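PDB 4QDJ: magnesium-protoporphyrin O-methyltransferase from Synechocystis sp., which methylates Mg-protoporphyrin IX to its 13-monomethyl ester with S-adenosyl-L-methionine as methyl donor, a step of chlorophyll biosynthesis. Local coordinates for residues Q119-L124 against V131-V136; A147-L152 against A196-I201. One frame throughout, in Å; residues are numbered along the deposited sequence.

How the interactions relate
From the N terminus, strand 115-118 at one margin of the sheet gives way to residues 119-124, and the chain then crosses to strand 130-133 near the middle of the sheet. Interaction 1 closes this short excursion beside SAM, whose adenine, ribose and amino group it touches. The chain next enters helix 142-155, runs through strand 159-164 and, after an unmodelled stretch, reaches helix 195-204, whose return to the earlier helix is interaction 2, a longer closure. The two contacts are in series, neither nested nor crossed. Helix 142-155 joins them: H151 NE2 probably hydrogen-bonds to L124 O at 2.8 Å and M148 CE packs on L121 CD2, while I149 and S150 meet helix 195-204.

Interaction 1: Q119-L124 against V131-V136; sequences QDLAQL and VICLDV. With SAM (S-adenosylmethionine), chain B.
L121 reaches across to V136 and C133 through one methyl, its CD2 lying 4.0 Å from V136 CG1 and 4.2 Å from C133 SG. These apolar touches bridge neighbouring portions of the SAM site. L121 CG stands between the backbone N and the carbonyl carbon (chi1 63°), which folds the branched chain over the adenine, with CG 3.5 Å from SAM N1. V136 lies on the same side of the base; its CG2 comes within 3.5 Å of SAM O4'. A branched aliphatic suits both places, giving bulk without a competing polar group. L121 N donates to SAM N1 at 2.9 Å, and SAM N6 donates to D120 OD1 at 3.0 Å (155°). At the other end of the cofactor, its amino nitrogen is hydrogen-bonded to L134 O (2.7 Å). Behind this shell, K9 pairs with D120 OD2, and M148 and L152 back L121. With an alanine at L121 the backbone bond could survive, but most of the aliphatic cover near N1 would go, and V136 CG1 and C133 SG would probably lose their partner. Acceptor N1 and donor N6 thus meet their complements, a pairing consistent with adenine recognition and common among class I methyltransferases.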
loop_
_atom_site.group_PDB
_atom_site.type_symbol
_atom_site.label_atom_id
_atom_site.label_comp_id
_atom_site.label_asym_id
_atom_site.label_seq_id
_atom_site.Cartn_x
_atom_site.Cartn_y
_atom_site.Cartn_z
ATOM N N GLN A 119 -10.803 -2.493 -7.001
ATOM C CA GLN A 119 -10.230 -3.537 -7.840
ATOM C C GLN A 119 -9.163 -4.336 -7.099
ATOM O O GLN A 119 -8.410 -3.788 -6.292
ATOM C CB GLN A 119 -9.631 -2.924 -9.112
ATOM C CG GLN A 119 -9.112 -3.934 -10.126
ATOM C CD GLN A 119 -10.187 -4.886 -10.613
ATOM O OE1 GLN A 119 -10.509 -5.873 -9.949
ATOM N NE2 GLN A 119 -10.748 -4.595 -11.780
ATOM N N ASP A 120 -9.127 -5.637 -7.366
ATOM C CA ASP A 120 -8.036 -6.504 -6.937
ATOM C C ASP A 120 -6.774 -6.059 -7.667
ATOM O O ASP A 120 -6.789 -5.882 -8.884
ATOM C CB ASP A 120 -8.394 -7.957 -7.277
ATOM C CG ASP A 120 -7.236 -8.926 -7.089
ATOM O OD1 ASP A 120 -6.301 -8.636 -6.314
ATOM O OD2 ASP A 120 -7.280 -10.005 -7.719
ATOM N N LEU A 121 -5.685 -5.864 -6.929
ATOM C CA LEU A 121 -4.455 -5.346 -7.525
ATOM C C LEU A 121 -3.913 -6.252 -8.630
ATOM O O LEU A 121 -3.217 -5.789 -9.535
ATOM C CB LEU A 121 -3.388 -5.071 -6.456
ATOM C CG LEU A 121 -2.825 -6.213 -5.605
ATOM C CD1 LEU A 121 -1.686 -6.944 -6.312
ATOM C CD2 LEU A 121 -2.359 -5.668 -4.264
ATOM N N ALA A 122 -4.249 -7.537 -8.562
ATOM C CA ALA A 122 -3.815 -8.493 -9.576
ATOM C C ALA A 122 -4.522 -8.274 -10.913
ATOM O O ALA A 122 -4.145 -8.864 -11.925
ATOM C CB ALA A 122 -4.030 -9.919 -9.089
ATOM N N GLN A 123 -5.542 -7.421 -10.916
ATOM C CA GLN A 123 -6.304 -7.149 -12.130
ATOM C C GLN A 123 -5.993 -5.774 -12.720
ATOM O O GLN A 123 -6.563 -5.385 -13.740
ATOM C CB GLN A 123 -7.806 -7.283 -11.864
ATOM C CG GLN A 123 -8.225 -8.673 -11.410
ATOM C CD GLN A 123 -7.920 -9.739 -12.444
ATOM O OE1 GLN A 123 -8.131 -9.539 -13.641
ATOM N NE2 GLN A 123 -7.415 -10.879 -11.987
ATOM N N LEU A 124 -5.087 -5.042 -12.079
ATOM C CA LEU A 124 -4.705 -3.718 -12.556
ATOM C C LEU A 124 -3.973 -3.794 -13.890
ATOM O O LEU A 124 -3.233 -4.744 -14.153
ATOM C CB LEU A 124 -3.822 -3.010 -11.529
ATOM C CG LEU A 124 -4.469 -2.624 -10.198
ATOM C CD1 LEU A 124 -3.421 -2.064 -9.253
ATOM C CD2 LEU A 124 -5.589 -1.619 -10.415
ATOM N N VAL A 131 5.086 2.310 -8.745
ATOM C CA VAL A 131 4.007 1.523 -8.167
ATOM C C VAL A 131 4.328 1.286 -6.697
ATOM O O VAL A 131 5.456 0.934 -6.351
ATOM C CB VAL A 131 3.833 0.179 -8.903
ATOM C CG1 VAL A 131 2.738 -0.654 -8.254
ATOM C CG2 VAL A 131 3.519 0.423 -10.371
ATOM N N ILE A 132 3.343 1.504 -5.832
ATOM C CA ILE A 132 3.551 1.380 -4.395
ATOM C C ILE A 132 2.521 0.446 -3.773
ATOM O O ILE A 132 1.331 0.533 -4.070
ATOM C CB ILE A 132 3.476 2.755 -3.693
ATOM C CG1 ILE A 132 4.398 3.764 -4.384
ATOM C CG2 ILE A 132 3.831 2.624 -2.215
ATOM C CD1 ILE A 132 4.308 5.161 -3.806
ATOM N N CYS A 133 2.984 -0.448 -2.907
ATOM C CA CYS A 133 2.100 -1.379 -2.218
ATOM C C CYS A 133 2.544 -1.510 -0.766
ATOM O O CYS A 133 3.481 -2.248 -0.461
ATOM C CB CYS A 133 2.128 -2.737 -2.918
ATOM S SG CYS A 133 0.939 -3.936 -2.298
ATOM N N LEU A 134 1.874 -0.778 0.123
ATOM C CA LEU A 134 2.262 -0.723 1.531
ATOM C C LEU A 134 1.321 -1.508 2.430
ATOM O O LEU A 134 0.106 -1.317 2.382
ATOM C CB LEU A 134 2.307 0.724 2.025
ATOM C CG LEU A 134 3.245 1.708 1.331
ATOM C CD1 LEU A 134 3.233 3.042 2.065
ATOM C CD2 LEU A 134 4.658 1.146 1.245
ATOM N N ASP A 135 1.898 -2.376 3.258
ATOM C CA ASP A 135 1.156 -3.120 4.276
ATOM C C ASP A 135 -0.040 -3.885 3.708
ATOM O O ASP A 135 -1.104 -3.949 4.328
ATOM C CB ASP A 135 0.709 -2.195 5.415
ATOM C CG ASP A 135 1.879 -1.595 6.185
ATOM O OD1 ASP A 135 3.041 -1.980 5.927
ATOM O OD2 ASP A 135 1.633 -0.739 7.062
ATOM N N VAL A 136 0.143 -4.458 2.524
ATOM C CA VAL A 136 -0.895 -5.254 1.884
ATOM C C VAL A 136 -0.464 -6.718 1.822
ATOM O O VAL A 136 -1.261 -7.624 2.071
ATOM C CB VAL A 136 -1.190 -4.742 0.459
ATOM C CG1 VAL A 136 -2.162 -5.666 -0.258
ATOM C CG2 VAL A 136 -1.731 -3.320 0.505
HETATM N N SAM B . -1.806 0.565 1.802
HETATM C CA SAM B . -2.725 1.222 2.728
HETATM C C SAM B . -1.960 1.995 3.793
HETATM O O SAM B . -0.819 1.661 4.116
HETATM O OXT SAM B . -2.465 2.971 4.349
HETATM C CB SAM B . -3.709 0.240 3.366
HETATM C CG SAM B . -3.114 -0.918 4.166
HETATM S SD SAM B . -4.400 -1.944 4.937
HETATM C CE SAM B . -3.466 -2.793 6.234
HETATM C "C5'" SAM B . -4.523 -3.282 3.732
HETATM C "C4'" SAM B . -5.420 -2.905 2.563
HETATM O "O4'" SAM B . -5.105 -3.737 1.467
HETATM C "C3'" SAM B . -6.901 -3.097 2.859
HETATM O "O3'" SAM B . -7.586 -1.901 2.571
HETATM C "C2'" SAM B . -7.343 -4.180 1.894
HETATM O "O2'" SAM B . -8.653 -3.965 1.415
HETATM C "C1'" SAM B . -6.299 -4.062 0.797
HETATM N N9 SAM B . -6.126 -5.291 0.013
HETATM C C8 SAM B . -5.984 -6.568 0.484
HETATM N N7 SAM B . -5.851 -7.396 -0.578
HETATM C C5 SAM B . -5.905 -6.660 -1.711
HETATM C C6 SAM B . -5.824 -6.998 -3.053
HETATM N N6 SAM B . -5.662 -8.268 -3.418
HETATM N N1 SAM B . -5.917 -6.005 -4.005
HETATM C C2 SAM B . -6.084 -4.689 -3.626
HETATM N N3 SAM B . -6.168 -4.360 -2.289
HETATM C C4 SAM B . -6.075 -5.334 -1.352
#

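Interaction 2: A147-L152 against A196-I201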
loop_
_atom_site.group_PDB
_atom_site.type_symbol
_atom_site.label_atom_id
_atom_site.label_comp_id
_atom_site.label_asym_id
_atom_site.label_seq_id
_atom_site.Cartn_x
_atom_site.Cartn_y
_atom_site.Cartn_z
ATOM N N ALA A 147 3.332 -13.814 -6.662
ATOM C CA ALA A 147 2.534 -13.561 -7.856
ATOM C C ALA A 147 2.055 -12.111 -7.884
ATOM O O ALA A 147 2.014 -11.481 -8.940
ATOM C CB ALA A 147 1.350 -14.518 -7.917
ATOM N N MET A 148 1.699 -11.588 -6.716
ATOM C CA MET A 148 1.253 -10.204 -6.601
ATOM C C MET A 148 2.374 -9.228 -6.943
ATOM O O MET A 148 2.167 -8.270 -7.687
ATOM C CB MET A 148 0.716 -9.930 -5.197
ATOM C CG MET A 148 -0.601 -10.628 -4.904
ATOM S SD MET A 148 -1.097 -10.534 -3.174
ATOM C CE MET A 148 -1.208 -8.766 -2.930
ATOM N N ILE A 149 3.561 -9.476 -6.395
ATOM C CA ILE A 149 4.717 -8.633 -6.674
ATOM C C ILE A 149 5.072 -8.655 -8.158
ATOM O O ILE A 149 5.371 -7.618 -8.748
ATOM C CB ILE A 149 5.938 -9.054 -5.831
ATOM C CG1 ILE A 149 5.677 -8.765 -4.350
ATOM C CG2 ILE A 149 7.189 -8.325 -6.296
ATOM C CD1 ILE A 149 6.717 -9.346 -3.421
ATOM N N SER A 150 5.026 -9.839 -8.762
ATOM C CA SER A 150 5.328 -9.973 -10.181
ATOM C C SER A 150 4.343 -9.179 -11.035
ATOM O O SER A 150 4.728 -8.555 -12.022
ATOM C CB SER A 150 5.340 -11.445 -10.595
ATOM O OG SER A 150 6.389 -12.142 -9.943
ATOM N N HIS A 151 3.072 -9.189 -10.648
ATOM C CA HIS A 151 2.086 -8.422 -11.397
ATOM C C HIS A 151 2.310 -6.922 -11.236
ATOM O O HIS A 151 2.256 -6.173 -12.209
ATOM C CB HIS A 151 0.657 -8.772 -10.989
ATOM C CG HIS A 151 -0.377 -8.065 -11.805
ATOM N ND1 HIS A 151 -0.698 -8.450 -13.089
ATOM C CD2 HIS A 151 -1.135 -6.976 -11.538
ATOM C CE1 HIS A 151 -1.625 -7.641 -13.570
ATOM N NE2 HIS A 151 -1.906 -6.736 -12.650
ATOM N N LEU A 152 2.557 -6.491 -10.004
ATOM C CA LEU A 152 2.827 -5.084 -9.736
ATOM C C LEU A 152 4.062 -4.615 -10.496
ATOM O O LEU A 152 4.093 -3.501 -11.023
ATOM C CB LEU A 152 3.001 -4.845 -8.235
ATOM C CG LEU A 152 1.744 -5.031 -7.383
ATOM C CD1 LEU A 152 2.075 -4.866 -5.911
ATOM C CD2 LEU A 152 0.659 -4.047 -7.802
ATOM N N ALA A 196 14.891 -12.031 2.202
ATOM C CA ALA A 196 15.611 -12.741 1.152
ATOM C C ALA A 196 14.659 -13.196 0.048
ATOM O O ALA A 196 14.996 -13.139 -1.136
ATOM C CB ALA A 196 16.375 -13.928 1.730
ATOM N N ASP A 197 13.466 -13.637 0.441
ATOM C CA ASP A 197 12.453 -14.060 -0.522
ATOM C C ASP A 197 11.931 -12.877 -1.332
ATOM O O ASP A 197 11.793 -12.966 -2.551
ATOM C CB ASP A 197 11.286 -14.762 0.178
ATOM C CG ASP A 197 11.669 -16.117 0.743
ATOM O OD1 ASP A 197 12.730 -16.653 0.360
ATOM O OD2 ASP A 197 10.897 -16.654 1.564
ATOM N N ILE A 198 11.637 -11.772 -0.653
ATOM C CA ILE A 198 11.131 -10.577 -1.323
ATOM C C ILE A 198 12.160 -10.020 -2.307
ATOM O O ILE A 198 11.819 -9.657 -3.434
ATOM C CB ILE A 198 10.727 -9.485 -0.311
ATOM C CG1 ILE A 198 9.652 -10.013 0.647
ATOM C CG2 ILE A 198 10.222 -8.242 -1.033
ATOM C CD1 ILE A 198 8.362 -10.414 -0.043
ATOM N N ARG A 199 13.420 -9.963 -1.886
ATOM C CA ARG A 199 14.487 -9.482 -2.758
ATOM C C ARG A 199 14.682 -10.388 -3.971
ATOM O O ARG A 199 14.970 -9.912 -5.069
ATOM C CB ARG A 199 15.803 -9.345 -1.990
ATOM C CG ARG A 199 15.865 -8.145 -1.056
ATOM C CD ARG A 199 17.194 -8.120 -0.321
ATOM N NE ARG A 199 17.323 -6.973 0.571
ATOM C CZ ARG A 199 18.095 -5.917 0.332
ATOM N NH1 ARG A 199 18.817 -5.853 -0.779
ATOM N NH2 ARG A 199 18.145 -4.925 1.210
ATOM N N LYS A 200 14.523 -11.695 -3.767
ATOM C CA LYS A 200 14.659 -12.662 -4.849
ATOM C C LYS A 200 13.567 -12.464 -5.898
ATOM O O LYS A 200 13.841 -12.454 -7.098
ATOM C CB LYS A 200 14.622 -14.092 -4.298
ATOM C CG LYS A 200 14.773 -15.183 -5.349
ATOM C CD LYS A 200 16.070 -15.029 -6.123
ATOM C CE LYS A 200 16.389 -16.279 -6.931
ATOM N NZ LYS A 200 15.304 -16.632 -7.887
ATOM N N ILE A 201 12.332 -12.300 -5.434
ATOM C CA ILE A 201 11.198 -12.071 -6.325
ATOM C C ILE A 201 11.379 -10.777 -7.116
ATOM O O ILE A 201 11.115 -10.730 -8.317
ATOM C CB ILE A 201 9.873 -12.024 -5.538
ATOM C CG1 ILE A 201 9.636 -13.357 -4.827
ATOM C CG2 ILE A 201 8.705 -11.699 -6.461
ATOM C CD1 ILE A 201 8.641 -13.273 -3.695
#
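S150 OG lies 4.2 Å from I201 CG2, a loose contact at the margin, and is gripped by two polar partners: S146 O, one turn earlier in its own helix, and N205 ND2, just beyond helix 195-204. The serine was modelled in two conformers and this grip belongs to one of them, so it should be taken with reserve. N205 ND2 also bonds to I201 O, which lets the asparagine link the C-terminal end of one helix to the side of the other. Serine suits such a spot because its short hydroxyl can turn back to its own backbone and still meet a neighbour.

The rest of the interface is aliphatic. I149 points toward the second helix, and its CG2 meets I201 CG2 at 3.7 Å, the two side chains crossing at about a right angle. Its other branch is extended (chi2 171°) and sends CD1 to within 3.9 Å of I198 CD1. I198 starts from a less direct position, but its bent outer torsion (chi2 -62°) carries CD1 toward I149. The two branches of I149 thus serve two partners one turn apart, a task to which isoleucine is well fitted. The segment axes come no closer than 10.5 Å and cross at -36°, so the backbones stay well apart and the side chains span the gap.

Below them lies the sheet: I149 rests on L162 and I198 on F164, both of strand 159-164, and L137 also packs on I149.

Two helices running in roughly the same direction over one face of a sheet, each connecting strands that share a direction, belong to the Rossmann-like alpha/beta fold of class I SAM-dependent methyltransferases.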